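Side-chain contacts in type III effector NopAA (Sinorhizobium fredii USDA 257, PDB 6SDU), which hydrolyses xyloglucan, acting as a family 12 glycoside hydrolase domain within an effector of the symbiotic type III secretion system: residues S92-E97 / V106-W111; L121-T126 / V212-E217; P150-V155 / L195-S200; V164-G167 / H173-I176. All coordinates share one frame; numbering follows the deposited sequence.

Contact 1 of 4, residues S92-E97 / V106-W111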
# COMPACT_ATOMS: atom_id res chain seq x y z
N SER A 92 -7.92 6.78 -7.78
CA SER A 92 -7.32 5.54 -8.26
C SER A 92 -8.35 4.42 -8.22
O SER A 92 -9.22 4.39 -7.34
CB SER A 92 -6.09 5.19 -7.40
OG SER A 92 -5.32 4.19 -8.02
N SER A 93 -8.27 3.51 -9.20
CA SER A 93 -9.12 2.33 -9.26
C SER A 93 -8.27 1.06 -9.15
O SER A 93 -7.22 0.97 -9.78
CB SER A 93 -9.90 2.28 -10.57
OG SER A 93 -10.87 3.31 -10.60
N PHE A 94 -8.76 0.08 -8.38
CA PHE A 94 -8.07 -1.20 -8.20
C PHE A 94 -9.05 -2.36 -8.34
O PHE A 94 -10.23 -2.23 -8.01
CB PHE A 94 -7.37 -1.28 -6.82
CG PHE A 94 -8.32 -1.22 -5.64
CD1 PHE A 94 -8.82 -0.00 -5.20
CD2 PHE A 94 -8.68 -2.38 -4.96
CE1 PHE A 94 -9.70 0.07 -4.12
CE2 PHE A 94 -9.56 -2.32 -3.86
CZ PHE A 94 -10.07 -1.08 -3.45
N ASN A 95 -8.57 -3.46 -8.92
CA ASN A 95 -9.31 -4.71 -8.99
C ASN A 95 -8.31 -5.84 -8.80
O ASN A 95 -7.37 -5.96 -9.58
CB ASN A 95 -10.04 -4.82 -10.33
CG ASN A 95 -10.87 -6.08 -10.44
OD1 ASN A 95 -11.46 -6.53 -9.47
ND2 ASN A 95 -10.88 -6.67 -11.63
N GLN A 96 -8.51 -6.70 -7.79
CA GLN A 96 -7.48 -7.68 -7.48
C GLN A 96 -8.06 -9.05 -7.11
O GLN A 96 -9.24 -9.18 -6.78
CB GLN A 96 -6.58 -7.18 -6.34
CG GLN A 96 -7.30 -7.16 -4.98
CD GLN A 96 -6.93 -5.95 -4.15
OE1 GLN A 96 -6.24 -5.05 -4.63
NE2 GLN A 96 -7.39 -5.93 -2.90
N GLU A 97 -7.21 -10.07 -7.20
CA GLU A 97 -7.50 -11.41 -6.73
C GLU A 97 -6.41 -11.81 -5.74
O GLU A 97 -5.22 -11.77 -6.09
CB GLU A 97 -7.56 -12.40 -7.90
CG GLU A 97 -8.67 -12.14 -8.93
CD GLU A 97 -8.45 -12.95 -10.23
OE1 GLU A 97 -7.29 -13.27 -10.56
OE2 GLU A 97 -9.44 -13.28 -10.92
N VAL A 106 -2.61 -5.73 1.37
CA VAL A 106 -2.62 -5.08 0.07
C VAL A 106 -2.88 -3.60 0.37
O VAL A 106 -3.88 -3.27 1.01
CB VAL A 106 -3.72 -5.67 -0.83
CG1 VAL A 106 -3.75 -4.97 -2.17
CG2 VAL A 106 -3.46 -7.16 -1.04
N ALA A 107 -1.98 -2.71 -0.06
CA ALA A 107 -2.14 -1.32 0.36
C ALA A 107 -1.68 -0.32 -0.70
O ALA A 107 -0.74 -0.58 -1.46
CB ALA A 107 -1.34 -1.04 1.64
N TYR A 108 -2.34 0.86 -0.69
CA TYR A 108 -1.83 2.05 -1.35
C TYR A 108 -0.70 2.60 -0.49
O TYR A 108 -0.77 2.55 0.74
CB TYR A 108 -2.92 3.13 -1.47
CG TYR A 108 -3.80 2.95 -2.65
CD1 TYR A 108 -3.41 3.40 -3.91
CD2 TYR A 108 -5.01 2.28 -2.54
CE1 TYR A 108 -4.22 3.22 -5.02
CE2 TYR A 108 -5.83 2.10 -3.64
CZ TYR A 108 -5.42 2.55 -4.88
OH TYR A 108 -6.21 2.36 -5.99
N ASP A 109 0.35 3.08 -1.14
CA ASP A 109 1.49 3.69 -0.46
C ASP A 109 1.70 5.05 -1.11
O ASP A 109 2.20 5.14 -2.24
CB ASP A 109 2.74 2.80 -0.56
CG ASP A 109 3.68 2.94 0.64
OD1 ASP A 109 3.23 3.22 1.78
OD2 ASP A 109 4.90 2.79 0.43
N ILE A 110 1.29 6.12 -0.44
CA ILE A 110 1.34 7.46 -1.00
C ILE A 110 2.41 8.26 -0.26
O ILE A 110 2.40 8.34 0.97
CB ILE A 110 -0.04 8.14 -0.92
CG1 ILE A 110 -1.06 7.32 -1.69
CG2 ILE A 110 0.00 9.61 -1.48
CD1 ILE A 110 -2.45 7.44 -1.16
N TRP A 111 3.34 8.85 -1.02
CA TRP A 111 4.46 9.59 -0.45
C TRP A 111 4.42 11.05 -0.86
O TRP A 111 3.91 11.41 -1.92
CB TRP A 111 5.78 9.01 -0.91
CG TRP A 111 6.05 7.62 -0.47
CD1 TRP A 111 5.66 6.45 -1.08
CD2 TRP A 111 6.76 7.25 0.71
NE1 TRP A 111 6.10 5.36 -0.33
CE2 TRP A 111 6.79 5.83 0.76
CE3 TRP A 111 7.37 7.98 1.74
CZ2 TRP A 111 7.42 5.14 1.79
CZ3 TRP A 111 8.00 7.29 2.76
CH2 TRP A 111 8.02 5.88 2.78

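Contact 2 of 4, residues L121-T126 / V212-E217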
# COMPACT_ATOMS: atom_id res chain seq x y z
N LEU A 121 -3.16 3.14 2.59
CA LEU A 121 -4.56 2.76 2.56
C LEU A 121 -4.61 1.25 2.34
O LEU A 121 -4.26 0.78 1.26
CB LEU A 121 -5.34 3.50 1.47
CG LEU A 121 -5.02 4.99 1.22
CD1 LEU A 121 -5.74 5.50 -0.04
CD2 LEU A 121 -5.39 5.82 2.44
N TRP A 122 -4.98 0.51 3.38
CA TRP A 122 -5.06 -0.96 3.33
C TRP A 122 -6.44 -1.38 2.82
O TRP A 122 -7.45 -1.19 3.50
CB TRP A 122 -4.81 -1.56 4.72
CG TRP A 122 -3.41 -1.38 5.31
CD1 TRP A 122 -2.50 -0.39 5.00
CD2 TRP A 122 -2.78 -2.19 6.31
NE1 TRP A 122 -1.34 -0.55 5.74
CE2 TRP A 122 -1.49 -1.65 6.55
CE3 TRP A 122 -3.18 -3.34 7.02
CZ2 TRP A 122 -0.60 -2.22 7.47
CZ3 TRP A 122 -2.29 -3.91 7.94
CH2 TRP A 122 -1.01 -3.35 8.15
N THR A 123 -6.50 -1.98 1.63
CA THR A 123 -7.79 -2.41 1.08
C THR A 123 -8.18 -3.82 1.50
O THR A 123 -9.36 -4.07 1.74
CB THR A 123 -7.78 -2.33 -0.45
OG1 THR A 123 -6.78 -3.23 -0.99
CG2 THR A 123 -7.51 -0.90 -0.90
N ASN A 124 -7.25 -4.78 1.53
CA ASN A 124 -7.53 -6.15 1.96
C ASN A 124 -6.27 -6.64 2.67
O ASN A 124 -5.15 -6.30 2.26
CB ASN A 124 -7.90 -7.08 0.78
CG ASN A 124 -8.62 -8.36 1.24
OD1 ASN A 124 -8.83 -8.61 2.43
ND2 ASN A 124 -8.99 -9.19 0.27
N TYR A 125 -6.45 -7.34 3.78
CA TYR A 125 -5.31 -7.71 4.61
C TYR A 125 -5.71 -8.91 5.45
O TYR A 125 -6.88 -9.30 5.51
CB TYR A 125 -4.85 -6.51 5.46
CG TYR A 125 -5.98 -5.69 6.10
CD1 TYR A 125 -6.73 -4.76 5.34
CD2 TYR A 125 -6.28 -5.82 7.44
CE1 TYR A 125 -7.74 -4.01 5.92
CE2 TYR A 125 -7.30 -5.08 8.03
CZ TYR A 125 -8.03 -4.18 7.27
OH TYR A 125 -9.03 -3.46 7.87
N THR A 126 -4.71 -9.54 6.07
CA THR A 126 -4.98 -10.73 6.88
C THR A 126 -5.24 -10.42 8.34
O THR A 126 -5.54 -11.36 9.08
CB THR A 126 -3.81 -11.72 6.81
OG1 THR A 126 -2.61 -11.04 7.21
CG2 THR A 126 -3.66 -12.24 5.44
N VAL A 212 2.25 7.86 -5.93
CA VAL A 212 1.13 7.00 -5.55
C VAL A 212 1.54 5.57 -5.88
O VAL A 212 1.80 5.25 -7.05
CB VAL A 212 -0.17 7.38 -6.27
CG1 VAL A 212 -1.22 6.28 -6.04
CG2 VAL A 212 -0.71 8.68 -5.75
N GLN A 213 1.64 4.71 -4.87
CA GLN A 213 2.04 3.32 -5.07
C GLN A 213 0.93 2.34 -4.67
O GLN A 213 0.06 2.67 -3.85
CB GLN A 213 3.31 3.00 -4.27
CG GLN A 213 4.47 3.89 -4.60
CD GLN A 213 5.69 3.70 -3.71
OE1 GLN A 213 5.63 3.06 -2.65
NE2 GLN A 213 6.79 4.29 -4.12
N TYR A 214 0.96 1.14 -5.26
CA TYR A 214 0.03 0.09 -4.89
C TYR A 214 0.68 -1.29 -5.02
O TYR A 214 1.30 -1.58 -6.05
CB TYR A 214 -1.25 0.14 -5.74
CG TYR A 214 -2.40 -0.65 -5.14
CD1 TYR A 214 -3.00 -0.24 -3.95
CD2 TYR A 214 -2.88 -1.81 -5.76
CE1 TYR A 214 -4.08 -0.96 -3.40
CE2 TYR A 214 -3.95 -2.54 -5.22
CZ TYR A 214 -4.54 -2.12 -4.04
OH TYR A 214 -5.59 -2.85 -3.50
N GLY A 215 0.50 -2.12 -4.01
CA GLY A 215 1.10 -3.45 -4.02
C GLY A 215 0.72 -4.22 -2.78
O GLY A 215 -0.34 -3.98 -2.21
N VAL A 216 1.56 -5.19 -2.40
CA VAL A 216 1.31 -6.01 -1.22
C VAL A 216 2.57 -6.08 -0.35
O VAL A 216 3.66 -6.43 -0.84
CB VAL A 216 0.77 -7.41 -1.60
CG1 VAL A 216 1.70 -8.15 -2.52
CG2 VAL A 216 0.43 -8.25 -0.37
N GLU A 217 2.43 -5.76 0.94
CA GLU A 217 3.51 -5.95 1.91
C GLU A 217 3.38 -7.37 2.45
O GLU A 217 2.42 -7.66 3.18
CB GLU A 217 3.39 -4.95 3.06
CG GLU A 217 3.55 -3.47 2.68
CD GLU A 217 3.47 -2.55 3.88
OE1 GLU A 217 2.46 -2.62 4.65
OE2 GLU A 217 4.41 -1.75 4.07

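Contact 3 of 4, residues P150-V155 / L195-S200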
# COMPACT_ATOMS: atom_id res chain seq x y z
N PRO A 150 -5.94 2.67 17.34
CA PRO A 150 -6.32 3.69 16.35
C PRO A 150 -6.38 5.07 16.97
O PRO A 150 -6.75 5.24 18.14
CB PRO A 150 -7.73 3.26 15.90
CG PRO A 150 -7.98 1.92 16.49
CD PRO A 150 -7.02 1.70 17.62
N VAL A 151 -6.00 6.07 16.18
CA VAL A 151 -6.14 7.46 16.62
C VAL A 151 -7.51 8.02 16.26
O VAL A 151 -7.99 8.95 16.92
CB VAL A 151 -4.99 8.33 16.06
CG1 VAL A 151 -3.66 7.82 16.62
CG2 VAL A 151 -4.99 8.31 14.55
N TYR A 152 -8.15 7.51 15.20
CA TYR A 152 -9.52 7.85 14.82
C TYR A 152 -10.19 6.58 14.34
O TYR A 152 -9.55 5.75 13.69
CB TYR A 152 -9.59 8.91 13.71
CG TYR A 152 -8.91 10.24 14.01
CD1 TYR A 152 -9.61 11.28 14.62
CD2 TYR A 152 -7.57 10.45 13.68
CE1 TYR A 152 -8.99 12.50 14.89
CE2 TYR A 152 -6.94 11.65 13.96
CZ TYR A 152 -7.65 12.67 14.56
OH TYR A 152 -7.05 13.88 14.84
N SER A 153 -11.47 6.43 14.66
CA SER A 153 -12.24 5.25 14.30
C SER A 153 -13.41 5.61 13.39
O SER A 153 -13.99 6.70 13.50
CB SER A 153 -12.77 4.54 15.55
OG SER A 153 -11.74 3.81 16.20
N ASN A 154 -13.73 4.69 12.48
CA ASN A 154 -14.88 4.76 11.57
C ASN A 154 -14.96 6.09 10.83
O ASN A 154 -16.03 6.69 10.68
CB ASN A 154 -16.18 4.46 12.31
CG ASN A 154 -16.14 3.11 13.00
OD1 ASN A 154 -15.96 2.07 12.36
ND2 ASN A 154 -16.27 3.12 14.32
N VAL A 155 -13.83 6.51 10.29
CA VAL A 155 -13.78 7.75 9.54
C VAL A 155 -14.28 7.48 8.13
O VAL A 155 -13.80 6.57 7.45
CB VAL A 155 -12.35 8.31 9.52
CG1 VAL A 155 -12.29 9.59 8.69
CG2 VAL A 155 -11.87 8.53 10.94
N LEU A 195 -6.16 12.97 1.51
CA LEU A 195 -5.07 13.85 1.90
C LEU A 195 -5.60 15.15 2.49
O LEU A 195 -5.05 15.68 3.46
CB LEU A 195 -4.17 14.11 0.69
CG LEU A 195 -3.47 12.87 0.15
CD1 LEU A 195 -2.66 13.17 -1.13
CD2 LEU A 195 -2.58 12.25 1.24
N GLN A 196 -6.71 15.66 1.94
CA GLN A 196 -7.31 16.89 2.47
C GLN A 196 -7.79 16.68 3.90
O GLN A 196 -7.57 17.54 4.76
CB GLN A 196 -8.46 17.34 1.57
CG GLN A 196 -7.99 18.02 0.29
CD GLN A 196 -9.11 18.32 -0.69
OE1 GLN A 196 -10.19 17.72 -0.65
NE2 GLN A 196 -8.86 19.27 -1.59
N TRP A 197 -8.40 15.52 4.18
CA TRP A 197 -8.84 15.22 5.54
C TRP A 197 -7.66 15.09 6.51
O TRP A 197 -7.73 15.55 7.65
CB TRP A 197 -9.69 13.95 5.55
CG TRP A 197 -10.21 13.57 6.92
CD1 TRP A 197 -11.43 13.90 7.46
CD2 TRP A 197 -9.54 12.78 7.91
NE1 TRP A 197 -11.54 13.37 8.73
CE2 TRP A 197 -10.40 12.66 9.02
CE3 TRP A 197 -8.29 12.14 7.95
CZ2 TRP A 197 -10.05 11.95 10.17
CZ3 TRP A 197 -7.95 11.43 9.10
CH2 TRP A 197 -8.82 11.34 10.19
N ILE A 198 -6.56 14.46 6.06
CA ILE A 198 -5.39 14.31 6.92
C ILE A 198 -4.76 15.67 7.20
O ILE A 198 -4.27 15.93 8.30
CB ILE A 198 -4.38 13.34 6.30
CG1 ILE A 198 -5.00 11.96 6.09
CG2 ILE A 198 -3.15 13.22 7.19
CD1 ILE A 198 -4.11 10.98 5.31
N LYS A 199 -4.74 16.55 6.20
CA LYS A 199 -4.27 17.92 6.41
C LYS A 199 -5.13 18.64 7.44
O LYS A 199 -4.60 19.33 8.33
CB LYS A 199 -4.26 18.68 5.08
CG LYS A 199 -3.70 20.09 5.13
CD LYS A 199 -3.87 20.78 3.78
CE LYS A 199 -3.39 22.23 3.82
NZ LYS A 199 -3.55 22.94 2.51
N SER A 200 -6.46 18.44 7.38
CA SER A 200 -7.40 19.09 8.31
C SER A 200 -7.20 18.67 9.76
O SER A 200 -7.62 19.39 10.67
CB SER A 200 -8.85 18.83 7.87
OG SER A 200 -9.38 17.63 8.41

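Contact 4 of 4, residues V164-G167 / H173-I176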
# COMPACT_ATOMS: atom_id res chain seq x y z
N VAL A 164 -7.96 4.86 11.41
CA VAL A 164 -6.74 5.63 11.18
C VAL A 164 -5.73 5.34 12.28
O VAL A 164 -6.06 5.36 13.47
CB VAL A 164 -7.05 7.13 11.08
CG1 VAL A 164 -5.78 7.94 10.75
CG2 VAL A 164 -8.10 7.33 10.02
N PHE A 165 -4.48 5.10 11.87
CA PHE A 165 -3.38 4.79 12.78
C PHE A 165 -2.22 5.74 12.53
O PHE A 165 -2.02 6.22 11.40
CB PHE A 165 -2.93 3.36 12.60
CG PHE A 165 -3.98 2.36 12.89
CD1 PHE A 165 -4.93 2.04 11.94
CD2 PHE A 165 -4.03 1.74 14.14
CE1 PHE A 165 -5.92 1.11 12.23
CE2 PHE A 165 -5.01 0.81 14.44
CZ PHE A 165 -5.95 0.48 13.48
N GLU A 166 -1.44 6.01 13.58
CA GLU A 166 -0.32 6.93 13.50
C GLU A 166 0.96 6.33 14.08
O GLU A 166 0.95 5.81 15.20
CB GLU A 166 -0.61 8.25 14.22
CG GLU A 166 0.52 9.27 14.07
CD GLU A 166 0.38 10.48 15.00
OE1 GLU A 166 1.25 11.38 14.95
OE2 GLU A 166 -0.60 10.53 15.78
N GLY A 167 2.05 6.46 13.34
CA GLY A 167 3.33 5.94 13.75
C GLY A 167 4.46 6.66 13.04
O GLY A 167 4.26 7.66 12.35
N HIS A 173 10.31 9.40 9.72
CA HIS A 173 9.26 9.94 8.88
C HIS A 173 7.88 9.47 9.37
O HIS A 173 7.74 8.35 9.88
CB HIS A 173 9.52 9.57 7.41
CG HIS A 173 8.94 8.26 6.99
ND1 HIS A 173 9.63 7.07 7.10
CD2 HIS A 173 7.74 7.95 6.45
CE1 HIS A 173 8.87 6.08 6.65
NE2 HIS A 173 7.72 6.59 6.25
N LYS A 174 6.90 10.36 9.28
CA LYS A 174 5.53 10.11 9.74
C LYS A 174 4.79 9.10 8.85
O LYS A 174 4.75 9.24 7.62
CB LYS A 174 4.75 11.42 9.76
CG LYS A 174 3.37 11.30 10.36
CD LYS A 174 3.48 10.97 11.84
CE LYS A 174 3.75 12.22 12.65
NZ LYS A 174 4.09 11.86 14.06
N VAL A 175 4.10 8.15 9.47
CA VAL A 175 3.27 7.19 8.73
C VAL A 175 1.83 7.27 9.24
O VAL A 175 1.57 7.01 10.43
CB VAL A 175 3.80 5.75 8.87
CG1 VAL A 175 3.01 4.78 7.96
CG2 VAL A 175 5.27 5.69 8.59
N ILE A 176 0.91 7.60 8.35
CA ILE A 176 -0.52 7.61 8.64
C ILE A 176 -1.13 6.47 7.82
O ILE A 176 -1.00 6.45 6.59
CB ILE A 176 -1.17 8.96 8.28
CG1 ILE A 176 -0.44 10.14 8.91
CG2 ILE A 176 -2.63 8.99 8.71
CD1 ILE A 176 -0.62 10.22 10.40

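Contact 1 of 4, residues S92-E97 / V106-W111
Tyr108 reaches across to Ser92 and Phe94 with the outer half of its ring. From CB, CG stands anti to the carbonyl carbon (chi1 -84°), which swings the ring over toward 92-97. One edge, at CE2, lies 4.0 Å from Phe94 CD1, while CE1 on the other edge comes to 3.3 Å from Ser92 OG, and CZ between them is 3.5 Å from the same oxygen. At the tip, Tyr108 OH donates a 2.9 Å hydrogen bond to Ser92 OG near the plane of the ring, and the same OH sits 3.6 Å from Phe94 CD1. The two strands, 10.6 Å apart at their axes, belong to the two facing sheets of the family 12 jelly roll, and a tyrosine is long enough to span the gap and still end in a polar atom. A small serine suits the far end: its hydroxyl is bonded both to the phenol and to the backbone oxygen of Ser233. Beside them Gln96 and Val106 approach from opposite directions, Gln96 OE1 lying 3.5 Å from Val106 CG1. That amide is buried, yet its oxygen is bonded to Tyr214 and its nitrogen to Asn185.

Contact 2 of 4, residues L121-T126 / V212-E217
Tyr214 OH is held from two sources inside the sandwich: Thr123 OG1 donates to it at 2.8 Å, and Gln96 OE1 forms a second hydrogen bond with it. Thr123 OG1 lies at the edge of the phenol ring, near its plane, and the two side chains come at each other from opposite directions. With OG1 set between the backbone N and the carbonyl carbon (chi1 63°), the threonine turns its hydroxyl to the phenol, while its methyl CG2 stays 3.8 Å from Tyr214 OH. Threonine fits this corner of the chain because it brings a polar atom and an apolar one together; its OG1 has a further, weak bond from Gln96 NE2. The Tyr214 ring also lies almost parallel to that of Trp232.

Farther along the same strand, Glu217 extends toward Trp122, where OE1 stops 4.2 Å from CZ2. Carboxylate and indole planes stand 80° apart, and Tyr125 CD2 meets the indole at its edge. The other oxygen, Glu217 OE2, is hydrogen-bonded to O2 of the bound glucose. Indole and carboxylate together help to line the sugar-binding cleft carried by the curved sheet of the family 12 jelly roll.

Contact 3 of 4, residues P150-V155 / L195-S200
A single indole, that of Trp197, makes every contact of the helix with 150-155, meeting Tyr152 with its edge and taking Val155 above its plane, out toward the rim. The helix, 191-200, is the one helix of this beta-rich jelly roll, and here it packs against the surface segment that leads into 155-157, an outermost strand of the larger sheet. The aromatic pair is T-shaped: the six-membered ring of Trp197 turns its edge to the face of Tyr152, with centroids 5.3 Å apart and planes at 80°. The touching atom is CH2 of Trp197, which is 3.8 Å from Tyr152 CD2 and displaced from the middle of the phenol ring toward its rim.

Two bulges interrupt the segment that carries both partners. Val151 and Tyr152 together face Val164 in a classic beta bulge, and Asn154 and Val155 face Trp162 in a G1 bulge. Asn154 takes the left-handed backbone conformation there, which asparagine tolerates better than most residues. Val155, branched at CB, offers two methyls: CG1 lies 3.6 Å from Trp197 CZ2, and CG2 lies 3.9 Å from the same atom.

Tryptophan is long and flat enough to reach from the helix to both. Its CG is anti to the backbone N (chi1 -179°), which carries the indole outward from the helix. Tyr152 also packs on Lys201 and Tyr203, just beyond the helix. One turn on from the indole, Ser200 bends back on the helix: its OG donates to Trp197 O at 2.8 Å, with the donor tilted 20° from the carbonyl plane.

Contact 4 of 4, residues V164-G167 / H173-I176
Gly167 and Val175 exchange two backbone hydrogen bonds that satisfy the N and O of both residues. Gly167 N donates to Val175 O at 3.0 Å, within the carbonyl plane. In return, Val175 N donates to Gly167 O at 2.9 Å, nearly straight at 170° but from above the carbonyl plane. Gly167 sits here in an almost fully extended backbone, which glycine takes up easily.

The next pair, Glu166 with Ile176, is non-hydrogen-bonded. The backbone of Glu166 bonds instead to Tyr140, and that of Phe165 to Ser177; Phe165 O also receives a CA-H...O contact from Ile176 CA at 3.4 Å. On the face shared by Glu166 and Ile176, the two side chains run alongside each other, with the apolar stem of the glutamate lying against the isoleucine.

A salt bridge links Glu166 and Lys174 diagonally: NZ of the lysine meets OE1 at 3.0 Å, on its anti lone pair. Lys174 folds at chi2 and chi3 (67° and 81°), which curls its ammonium back to the carboxylate, and NZ has a second partner in Tyr140 OH. Both His173 ring nitrogens are bonded, ND1 to Asp171 and NE2 to Glu118. The side chain of Val175, on the opposite face from Ile176, is about 6 Å from the bound glucose unit. This pairing is that of an antiparallel beta hairpin, 160-168 with 174-180, in the larger sheet of the jelly roll.

From the N terminus, contact 1 closes first, joining strand 90-97 of the smaller sheet to strand 103-112 of the larger one across a short connection. Contact 2 opens next, at 121-126, and closes last, at 212-217, after 85 intervening residues; it spans the larger sheet across the intervening strand 103-112. Inside that loop, contact 3 ties the edge of the larger sheet to the helix, and contact 4, the hairpin, is nested within contact 3 and closes before it. None of the loops cross. Contacts 1 and 2 touch in the core, while backbone bonds of Val164 with Val151 and Tyr152 join contacts 3 and 4. Trp111 against His173 connects contact 1 to contact 4.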